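Local coordinates for regulatory protein BLAR1 (Bacillus licheniformis, PDB 1NRF) that probably senses beta-lactam antibiotics through acylation of its extracellular C-terminal penicillin-binding domain, of which this chain consists, and passes the signal to the cytoplasm, at residues Glu181-Lys184 against Asp185-Arg188; Arg129-Leu132 against Lys133-His136; Gln100-Leu104 against Phe105-Ser109. All coordinates share one frame; numbering follows the deposited sequence.

Contact 1: Glu181-Lys184 against Asp185-Arg188; sequences ETVK and DSIR
Helical i to i+4 bonding joins Glu181 to Asp185 and Thr182 to Ser186 in the last turns of helix 177-187, which leads straight into edge strand 188-192 of the penicillin-binding sensor fold. Asp185 N gives Glu181 O a 3.0 Å hydrogen bond, and Ser186 N reaches Thr182 O at 3.2 Å. A water adds a second tie, donating both to Glu181 O (3.0 Å) and to Asp185 OD1 (2.7 Å), so Glu181 O accepts two hydrogen bonds, one from Asp185 N and one from the water. The carboxylate is further fixed by Arg188. This arginine, its CG swung beside its own carbonyl carbon (chi1 -160°) and its chain bent at chi3, folds back over the turn; Lys184 O stands 3.8 Å above the plane of the Arg188 guanidinium, displaced toward its rim. The extended Lys184 leaves the turn to bond Tyr169 O and to form a cation-pi contact with that tyrosine. On the buried flank, Val183 and Ile187 pack on Val67 of helix 66-76, the side chain of Ile187 being about 10 Å from that of Ser63, the probable site of acylation. The salt bridge itself is nearly straight: Arg188 NH1 meets Asp185 OD1 at 2.7 Å, in the guanidinium plane but from above the carboxylate plane.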
ATOM      1  N   GLU A 181       6.019   4.126  13.938  1.00 41.42           N
ATOM      2  CA  GLU A 181       5.025   5.127  14.312  1.00 42.03           C
ATOM      3  C   GLU A 181       4.974   6.257  13.294  1.00 40.06           C
ATOM      4  O   GLU A 181       3.899   6.784  13.001  1.00 38.71           O
ATOM      5  CB  GLU A 181       5.349   5.702  15.696  1.00 43.99           C
ATOM      6  CG  GLU A 181       4.706   4.959  16.848  1.00 48.36           C
ATOM      7  CD  GLU A 181       5.340   5.305  18.194  1.00 52.64           C
ATOM      8  OE1 GLU A 181       5.609   6.505  18.448  1.00 54.14           O
ATOM      9  OE2 GLU A 181       5.560   4.374  19.002  1.00 53.56           O
ATOM     10  N   THR A 182       6.142   6.620  12.762  1.00 37.14           N
ATOM     11  CA  THR A 182       6.239   7.684  11.769  1.00 34.87           C
ATOM     12  C   THR A 182       5.552   7.288  10.466  1.00 33.96           C
ATOM     13  O   THR A 182       4.809   8.076   9.887  1.00 34.37           O
ATOM     14  CB  THR A 182       7.710   8.035  11.462  1.00 35.98           C
ATOM     15  OG1 THR A 182       8.411   8.302  12.684  1.00 34.80           O
ATOM     16  CG2 THR A 182       7.776   9.267  10.575  1.00 33.65           C
ATOM     17  N   VAL A 183       5.805   6.067  10.001  1.00 32.49           N
ATOM     18  CA  VAL A 183       5.179   5.591   8.768  1.00 32.63           C
ATOM     19  C   VAL A 183       3.685   5.408   8.993  1.00 31.84           C
ATOM     20  O   VAL A 183       2.880   5.583   8.070  1.00 29.36           O
ATOM     21  CB  VAL A 183       5.787   4.247   8.294  1.00 31.50           C
ATOM     22  CG1 VAL A 183       4.970   3.683   7.147  1.00 25.91           C
ATOM     23  CG2 VAL A 183       7.232   4.460   7.853  1.00 32.17           C
ATOM     24  N   LYS A 184       3.327   5.057  10.227  1.00 31.13           N
ATOM     25  CA  LYS A 184       1.929   4.851  10.583  1.00 31.74           C
ATOM     26  C   LYS A 184       1.152   6.152  10.445  1.00 34.05           C
ATOM     27  O   LYS A 184       0.058   6.159   9.894  1.00 33.71           O
ATOM     28  CB  LYS A 184       1.806   4.303  12.010  1.00 28.15           C
ATOM     29  CG  LYS A 184       1.786   2.787  12.060  1.00 28.76           C
ATOM     30  CD  LYS A 184       1.708   2.225  13.481  1.00 29.21           C
ATOM     31  CE  LYS A 184       1.487   0.710  13.437  1.00 30.89           C
ATOM     32  NZ  LYS A 184       1.435   0.042  14.775  1.00 33.57           N
ATOM     33  N   ASP A 185       1.731   7.253  10.923  1.00 36.47           N
ATOM     34  CA  ASP A 185       1.079   8.556  10.827  1.00 38.68           C
ATOM     35  C   ASP A 185       0.986   9.041   9.387  1.00 38.05           C
ATOM     36  O   ASP A 185       0.012   9.687   9.012  1.00 40.81           O
ATOM     37  CB  ASP A 185       1.831   9.611  11.639  1.00 41.95           C
ATOM     38  CG  ASP A 185       1.907   9.274  13.107  1.00 45.37           C
ATOM     39  OD1 ASP A 185       0.873   8.867  13.677  1.00 48.97           O
ATOM     40  OD2 ASP A 185       2.999   9.431  13.696  1.00 49.07           O
ATOM     41  N   SER A 186       2.001   8.741   8.586  1.00 35.69           N
ATOM     42  CA  SER A 186       2.014   9.170   7.192  1.00 33.61           C
ATOM     43  C   SER A 186       0.830   8.633   6.387  1.00 31.59           C
ATOM     44  O   SER A 186       0.408   9.253   5.412  1.00 32.04           O
ATOM     45  CB  SER A 186       3.319   8.732   6.520  1.00 32.87           C
ATOM     46  OG  SER A 186       3.447   7.318   6.532  1.00 34.76           O
ATOM     47  N   ILE A 187       0.299   7.484   6.791  1.00 31.59           N
ATOM     48  CA  ILE A 187      -0.817   6.875   6.076  1.00 33.20           C
ATOM     49  C   ILE A 187      -2.160   6.863   6.816  1.00 34.71           C
ATOM     50  O   ILE A 187      -3.150   6.360   6.290  1.00 34.13           O
ATOM     51  CB  ILE A 187      -0.475   5.443   5.687  1.00 33.44           C
ATOM     52  CG1 ILE A 187      -0.213   4.628   6.951  1.00 34.27           C
ATOM     53  CG2 ILE A 187       0.742   5.437   4.769  1.00 33.26           C
ATOM     54  CD1 ILE A 187      -0.111   3.156   6.717  1.00 37.26           C
ATOM     55  N   ARG A 188      -2.195   7.398   8.033  1.00 36.28           N
ATOM     56  CA  ARG A 188      -3.440   7.455   8.801  1.00 39.77           C
ATOM     57  C   ARG A 188      -4.346   8.423   8.044  1.00 39.94           C
ATOM     58  O   ARG A 188      -3.985   9.581   7.855  1.00 41.04           O
ATOM     59  CB  ARG A 188      -3.161   7.986  10.209  1.00 40.83           C
ATOM     60  CG  ARG A 188      -4.225   7.665  11.243  1.00 43.01           C
ATOM     61  CD  ARG A 188      -3.857   8.250  12.597  1.00 45.47           C
ATOM     62  NE  ARG A 188      -2.463   7.981  12.968  1.00 50.02           N
ATOM     63  CZ  ARG A 188      -1.977   6.793  13.321  1.00 51.19           C
ATOM     64  NH1 ARG A 188      -0.694   6.667  13.635  1.00 52.18           N
ATOM     65  NH2 ARG A 188      -2.768   5.730  13.373  1.00 53.00           N
TER
HETATM   66  O   HOH W   1       1.880   6.890  15.156  1.00 31.89           O

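Contact 2: Arg129-Leu132 against Lys133-His136; sequences RHYL and KSIH
Tyr131 O is gripped twice at the C-terminal end of helix 125-134, by the hydroxyl of Ser134 and by the backbone of Ile135. Ser134 OG donates at 2.7 Å to Tyr131 O, lying in the carbonyl plane on a lone pair, with a C=O...donor angle of 114°. Ile135 N comes to Tyr131 O from a different direction, 3.0 Å away and nearly along the C=O axis. The serine can do this because its OG sits between the backbone N and the carbonyl carbon, which turns the hydroxyl back onto the preceding turn. The two preceding carbonyls are bonded in the ordinary helical way: Ser134 N bonds His130 O at 2.8 Å, and Lys133 N bonds Arg129 O.

The apolar side of the contact is built from Tyr131 and Ile135. A Tyr131 chi1 of -176° swings the ring beside its own carbonyl, along the helix toward Ile135, which lays its CD1 methyl over one face, 4.3 Å from the centroid of the Tyr131 ring, in a CH-pi contact whose closest pair is Ile135 CD1 and Tyr131 CE2 at 3.9 Å. Both side chains also rest on Phe68 of helix 66-76, so the helix end is stitched to that central helix.

At Ile135 the chain leaves helical geometry, and a Schellman motif ends the helix. His136, with positive phi, is its C-prime residue and bonds Lys133 O through its N at 3.1 Å, while Leu132 O takes the N-H of the residue after His136. On the outer flank Arg129 turns to a salt bridge with Glu125. Away from the probable acylation site, the chemistry implies a helix end closed by its own chain: the carbonyls of Tyr131, Leu132 and Lys133 all find donors close by, while Tyr131 and Ile135 bury the apolar face against helix 66-76.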
ATOM      1  N   ARG A 129      18.068  -3.920  -2.708  1.00 35.00           N
ATOM      2  CA  ARG A 129      17.813  -5.341  -2.892  1.00 35.08           C
ATOM      3  C   ARG A 129      17.901  -6.068  -1.549  1.00 36.02           C
ATOM      4  O   ARG A 129      17.102  -6.964  -1.258  1.00 35.36           O
ATOM      5  CB  ARG A 129      18.810  -5.946  -3.887  1.00 34.65           C
ATOM      6  CG  ARG A 129      18.758  -5.327  -5.284  1.00 37.80           C
ATOM      7  CD  ARG A 129      19.198  -6.325  -6.349  1.00 39.22           C
ATOM      8  NE  ARG A 129      19.161  -5.765  -7.700  1.00 42.00           N
ATOM      9  CZ  ARG A 129      18.950  -6.479  -8.807  1.00 42.52           C
ATOM     10  NH1 ARG A 129      18.746  -7.789  -8.732  1.00 42.81           N
ATOM     11  NH2 ARG A 129      18.952  -5.887  -9.994  1.00 43.84           N
ATOM     12  N   HIS A 130      18.869  -5.668  -0.728  1.00 36.36           N
ATOM     13  CA  HIS A 130      19.065  -6.268   0.588  1.00 36.29           C
ATOM     14  C   HIS A 130      17.785  -6.142   1.411  1.00 35.69           C
ATOM     15  O   HIS A 130      17.370  -7.083   2.102  1.00 35.34           O
ATOM     16  CB  HIS A 130      20.215  -5.558   1.309  1.00 39.78           C
ATOM     17  CG  HIS A 130      20.426  -6.021   2.717  1.00 46.58           C
ATOM     18  ND1 HIS A 130      20.954  -7.258   3.025  1.00 48.92           N
ATOM     19  CD2 HIS A 130      20.154  -5.422   3.901  1.00 48.83           C
ATOM     20  CE1 HIS A 130      20.997  -7.399   4.339  1.00 49.41           C
ATOM     21  NE2 HIS A 130      20.517  -6.300   4.893  1.00 49.95           N
ATOM     22  N   TYR A 131      17.170  -4.966   1.323  1.00 34.54           N
ATOM     23  CA  TYR A 131      15.940  -4.646   2.042  1.00 34.47           C
ATOM     24  C   TYR A 131      14.774  -5.551   1.656  1.00 33.08           C
ATOM     25  O   TYR A 131      14.145  -6.169   2.517  1.00 30.76           O
ATOM     26  CB  TYR A 131      15.567  -3.182   1.788  1.00 35.85           C
ATOM     27  CG  TYR A 131      14.357  -2.694   2.554  1.00 37.97           C
ATOM     28  CD1 TYR A 131      14.352  -2.670   3.949  1.00 36.82           C
ATOM     29  CD2 TYR A 131      13.223  -2.228   1.881  1.00 37.55           C
ATOM     30  CE1 TYR A 131      13.254  -2.189   4.656  1.00 35.99           C
ATOM     31  CE2 TYR A 131      12.120  -1.745   2.576  1.00 36.99           C
ATOM     32  CZ  TYR A 131      12.144  -1.726   3.964  1.00 37.42           C
ATOM     33  OH  TYR A 131      11.071  -1.212   4.658  1.00 38.51           O
ATOM     34  N   LEU A 132      14.492  -5.625   0.359  1.00 33.04           N
ATOM     35  CA  LEU A 132      13.398  -6.452  -0.129  1.00 33.37           C
ATOM     36  C   LEU A 132      13.566  -7.876   0.385  1.00 33.72           C
ATOM     37  O   LEU A 132      12.584  -8.576   0.625  1.00 33.12           O
ATOM     38  CB  LEU A 132      13.355  -6.443  -1.654  1.00 31.11           C
ATOM     39  CG  LEU A 132      13.102  -5.093  -2.315  1.00 34.38           C
ATOM     40  CD1 LEU A 132      13.228  -5.240  -3.832  1.00 33.98           C
ATOM     41  CD2 LEU A 132      11.721  -4.575  -1.921  1.00 33.44           C
ATOM     42  N   LYS A 133      14.813  -8.306   0.546  1.00 33.03           N
ATOM     43  CA  LYS A 133      15.064  -9.642   1.055  1.00 34.42           C
ATOM     44  C   LYS A 133      14.862  -9.658   2.564  1.00 34.28           C
ATOM     45  O   LYS A 133      14.285 -10.604   3.101  1.00 34.98           O
ATOM     46  CB  LYS A 133      16.478 -10.108   0.713  1.00 35.11           C
ATOM     47  CG  LYS A 133      16.653 -10.535  -0.728  1.00 39.71           C
ATOM     48  CD  LYS A 133      18.073 -11.021  -0.993  1.00 43.32           C
ATOM     49  CE  LYS A 133      18.247 -11.423  -2.457  1.00 46.52           C
ATOM     50  NZ  LYS A 133      19.615 -11.955  -2.755  1.00 47.95           N
ATOM     51  N   SER A 134      15.312  -8.603   3.247  1.00 32.47           N
ATOM     52  CA  SER A 134      15.172  -8.555   4.695  1.00 32.05           C
ATOM     53  C   SER A 134      13.711  -8.615   5.157  1.00 29.89           C
ATOM     54  O   SER A 134      13.426  -9.106   6.240  1.00 30.75           O
ATOM     55  CB  SER A 134      15.891  -7.317   5.285  1.00 33.10           C
ATOM     56  OG  SER A 134      15.256  -6.083   4.970  1.00 33.61           O
ATOM     57  N   ILE A 135      12.781  -8.124   4.348  1.00 29.42           N
ATOM     58  CA  ILE A 135      11.374  -8.175   4.744  1.00 29.12           C
ATOM     59  C   ILE A 135      10.574  -9.099   3.831  1.00 30.67           C
ATOM     60  O   ILE A 135       9.342  -9.156   3.921  1.00 31.45           O
ATOM     61  CB  ILE A 135      10.712  -6.773   4.728  1.00 27.24           C
ATOM     62  CG1 ILE A 135      10.711  -6.211   3.305  1.00 26.61           C
ATOM     63  CG2 ILE A 135      11.427  -5.848   5.705  1.00 26.46           C
ATOM     64  CD1 ILE A 135       9.930  -4.916   3.152  1.00 25.97           C
ATOM     65  N   HIS A 136      11.289  -9.828   2.974  1.00 30.40           N
ATOM     66  CA  HIS A 136      10.688 -10.740   2.000  1.00 32.63           C
ATOM     67  C   HIS A 136       9.416 -10.149   1.377  1.00 32.09           C
ATOM     68  O   HIS A 136       8.302 -10.636   1.584  1.00 30.72           O
ATOM     69  CB  HIS A 136      10.399 -12.111   2.637  1.00 37.07           C
ATOM     70  CG  HIS A 136      10.182 -13.206   1.633  1.00 41.84           C
ATOM     71  ND1 HIS A 136      10.613 -14.500   1.836  1.00 43.19           N
ATOM     72  CD2 HIS A 136       9.593 -13.193   0.411  1.00 42.64           C
ATOM     73  CE1 HIS A 136      10.304 -15.236   0.782  1.00 44.54           C
ATOM     74  NE2 HIS A 136       9.684 -14.467  -0.097  1.00 44.56           N
TER

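Contact 3: Gln100-Leu104 against Phe105-Ser109; sequences QDQDL and FSAMS
Hydrogen bonds at the start of helix 104-110 join Asp103 to Ser106 and Ala107. Asp103, at the N-cap, gives its backbone N-H to Ser106 OG over a short 2.5 Å, bent to 133° at the hydrogen. Ser106 can accept it because OG stands between its own backbone N and carbonyl carbon (chi1 70°), turned back to the preceding loop. The next bonds are those of the first helical turn: Ala107 N to Asp103 O at 2.6 Å and Met108 N to Leu104 O at 3.1 Å. The Asp103 carboxylate does not cap the helix; its OD2 makes a weak hydrogen bond with Leu104 N of the next residue, at 2.8 Å, and Leu104 N is also held by Ser84 OG.

Apolar contacts are made by side chains leaving the same turn. Leu104 and Phe105 lean on one another, Leu104 CG standing 4.1 Å from Phe105 CD1, while the backbone carbon of Leu104 lies at the ring edge. Ala107 packs against Tyr115 and Phe116 of helix 113-123. Met108 lies on Lys66 and Ala70, its side chain about 7 Å from that of Ser63, the probable acylation site.

A serine at N3 receiving the N-cap backbone N-H is one half of a capping box; here it starts the short helix that packs beside helix 66-76, which begins at the lysine of a probable SxxK motif in this penicillin-binding domain.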
ATOM      1  N   GLN A 100       6.004  21.121  -6.171  1.00 54.50           N
ATOM      2  CA  GLN A 100       6.179  21.987  -5.010  1.00 55.69           C
ATOM      3  C   GLN A 100       7.001  21.279  -3.945  1.00 55.53           C
ATOM      4  O   GLN A 100       7.188  20.066  -4.006  1.00 55.16           O
ATOM      5  CB  GLN A 100       4.820  22.395  -4.442  1.00 57.28           C
ATOM      6  CG  GLN A 100       3.803  21.272  -4.402  1.00 60.49           C
ATOM      7  CD  GLN A 100       2.412  21.773  -4.077  1.00 63.35           C
ATOM      8  OE1 GLN A 100       2.133  22.167  -2.942  1.00 64.82           O
ATOM      9  NE2 GLN A 100       1.528  21.774  -5.079  1.00 63.61           N
ATOM     10  N   ASP A 101       7.505  22.041  -2.978  1.00 55.63           N
ATOM     11  CA  ASP A 101       8.309  21.455  -1.911  1.00 55.33           C
ATOM     12  C   ASP A 101       7.530  20.351  -1.209  1.00 53.47           C
ATOM     13  O   ASP A 101       6.416  20.553  -0.724  1.00 52.77           O
ATOM     14  CB  ASP A 101       8.752  22.532  -0.912  1.00 56.85           C
ATOM     15  CG  ASP A 101       9.766  23.502  -1.513  1.00 58.77           C
ATOM     16  OD1 ASP A 101      10.729  23.028  -2.154  1.00 56.67           O
ATOM     17  OD2 ASP A 101       9.606  24.733  -1.340  1.00 60.61           O
ATOM     18  N   GLN A 102       8.126  19.167  -1.165  1.00 51.71           N
ATOM     19  CA  GLN A 102       7.466  18.032  -0.554  1.00 48.82           C
ATOM     20  C   GLN A 102       7.922  17.727   0.853  1.00 47.07           C
ATOM     21  O   GLN A 102       8.932  18.235   1.336  1.00 45.89           O
ATOM     22  CB  GLN A 102       7.641  16.788  -1.428  1.00 48.46           C
ATOM     23  CG  GLN A 102       6.939  16.887  -2.769  1.00 49.09           C
ATOM     24  CD  GLN A 102       5.425  16.905  -2.649  1.00 48.35           C
ATOM     25  OE1 GLN A 102       4.723  17.312  -3.576  1.00 49.09           O
ATOM     26  NE2 GLN A 102       4.915  16.451  -1.512  1.00 48.39           N
ATOM     27  N   ASP A 103       7.142  16.874   1.495  1.00 46.01           N
ATOM     28  CA  ASP A 103       7.389  16.439   2.855  1.00 44.47           C
ATOM     29  C   ASP A 103       7.094  14.940   2.837  1.00 43.05           C
ATOM     30  O   ASP A 103       6.414  14.469   1.930  1.00 42.35           O
ATOM     31  CB  ASP A 103       6.417  17.161   3.782  1.00 44.90           C
ATOM     32  CG  ASP A 103       6.804  17.054   5.223  1.00 44.13           C
ATOM     33  OD1 ASP A 103       6.070  17.599   6.068  1.00 45.18           O
ATOM     34  OD2 ASP A 103       7.847  16.434   5.510  1.00 47.18           O
ATOM     35  N   LEU A 104       7.613  14.186   3.802  1.00 42.55           N
ATOM     36  CA  LEU A 104       7.320  12.753   3.844  1.00 42.14           C
ATOM     37  C   LEU A 104       5.803  12.608   3.876  1.00 41.20           C
ATOM     38  O   LEU A 104       5.225  11.861   3.092  1.00 40.35           O
ATOM     39  CB  LEU A 104       7.912  12.094   5.095  1.00 40.88           C
ATOM     40  CG  LEU A 104       7.414  10.673   5.397  1.00 38.58           C
ATOM     41  CD1 LEU A 104       7.915   9.694   4.332  1.00 35.49           C
ATOM     42  CD2 LEU A 104       7.896  10.257   6.782  1.00 36.15           C
ATOM     43  N   PHE A 105       5.176  13.353   4.783  1.00 41.78           N
ATOM     44  CA  PHE A 105       3.725  13.340   4.944  1.00 43.20           C
ATOM     45  C   PHE A 105       2.960  13.878   3.732  1.00 43.10           C
ATOM     46  O   PHE A 105       1.860  13.398   3.425  1.00 42.27           O
ATOM     47  CB  PHE A 105       3.335  14.131   6.193  1.00 45.78           C
ATOM     48  CG  PHE A 105       3.459  13.349   7.465  1.00 50.56           C
ATOM     49  CD1 PHE A 105       4.609  12.611   7.738  1.00 53.38           C
ATOM     50  CD2 PHE A 105       2.425  13.345   8.398  1.00 52.18           C
ATOM     51  CE1 PHE A 105       4.730  11.878   8.924  1.00 53.92           C
ATOM     52  CE2 PHE A 105       2.533  12.618   9.587  1.00 52.85           C
ATOM     53  CZ  PHE A 105       3.688  11.883   9.850  1.00 53.77           C
ATOM     54  N   SER A 106       3.521  14.872   3.042  1.00 41.16           N
ATOM     55  CA  SER A 106       2.840  15.408   1.866  1.00 39.58           C
ATOM     56  C   SER A 106       3.055  14.497   0.645  1.00 38.30           C
ATOM     57  O   SER A 106       2.166  14.338  -0.197  1.00 37.44           O
ATOM     58  CB  SER A 106       3.313  16.842   1.564  1.00 38.29           C
ATOM     59  OG  SER A 106       4.647  16.896   1.095  1.00 35.29           O
ATOM     60  N   ALA A 107       4.231  13.880   0.570  1.00 36.57           N
ATOM     61  CA  ALA A 107       4.563  12.998  -0.541  1.00 35.78           C
ATOM     62  C   ALA A 107       3.679  11.751  -0.550  1.00 35.05           C
ATOM     63  O   ALA A 107       3.312  11.251  -1.616  1.00 32.80           O
ATOM     64  CB  ALA A 107       6.040  12.605  -0.471  1.00 34.58           C
ATOM     65  N   MET A 108       3.350  11.256   0.644  1.00 35.24           N
ATOM     66  CA  MET A 108       2.496  10.085   0.794  1.00 35.49           C
ATOM     67  C   MET A 108       1.071  10.378   0.349  1.00 35.73           C
ATOM     68  O   MET A 108       0.521   9.669  -0.495  1.00 36.88           O
ATOM     69  CB  MET A 108       2.460   9.621   2.254  1.00 34.29           C
ATOM     70  CG  MET A 108       3.556   8.650   2.630  1.00 36.03           C
ATOM     71  SD  MET A 108       3.401   6.982   1.890  1.00 27.53           S
ATOM     72  CE  MET A 108       4.572   6.129   2.938  1.00 32.07           C
ATOM     73  N   SER A 109       0.473  11.413   0.936  1.00 34.50           N
ATOM     74  CA  SER A 109      -0.903  11.788   0.606  1.00 34.86           C
ATOM     75  C   SER A 109      -1.039  12.018  -0.879  1.00 34.98           C
ATOM     76  O   SER A 109      -2.019  11.617  -1.499  1.00 37.35           O
ATOM     77  CB  SER A 109      -1.307  13.077   1.319  1.00 33.81           C
ATOM     78  OG  SER A 109      -0.911  13.065   2.672  1.00 36.16           O
TER

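How the contacts relate
Along the chain, contact 3 comes first, at the loop-to-helix junction of 104-110, then contact 2 at the end of helix 125-134, and last contact 1 where helix 177-187 passes into strand 188-192. Each is a continuous run, so none closes a long loop, and they follow in series without nesting or crossing. Contacts 1 and 3 touch: Phe105 CZ packs 3.4 Å from Asp185 CB, and Thr182 CG2 lies 3.9 Å from Leu104 CD2. Contact 2 stands apart, its centre about 21 Å from that of contact 1 and 25 Å from that of contact 3. All three nevertheless pack on helix 66-76, which links them within the helical part of the domain.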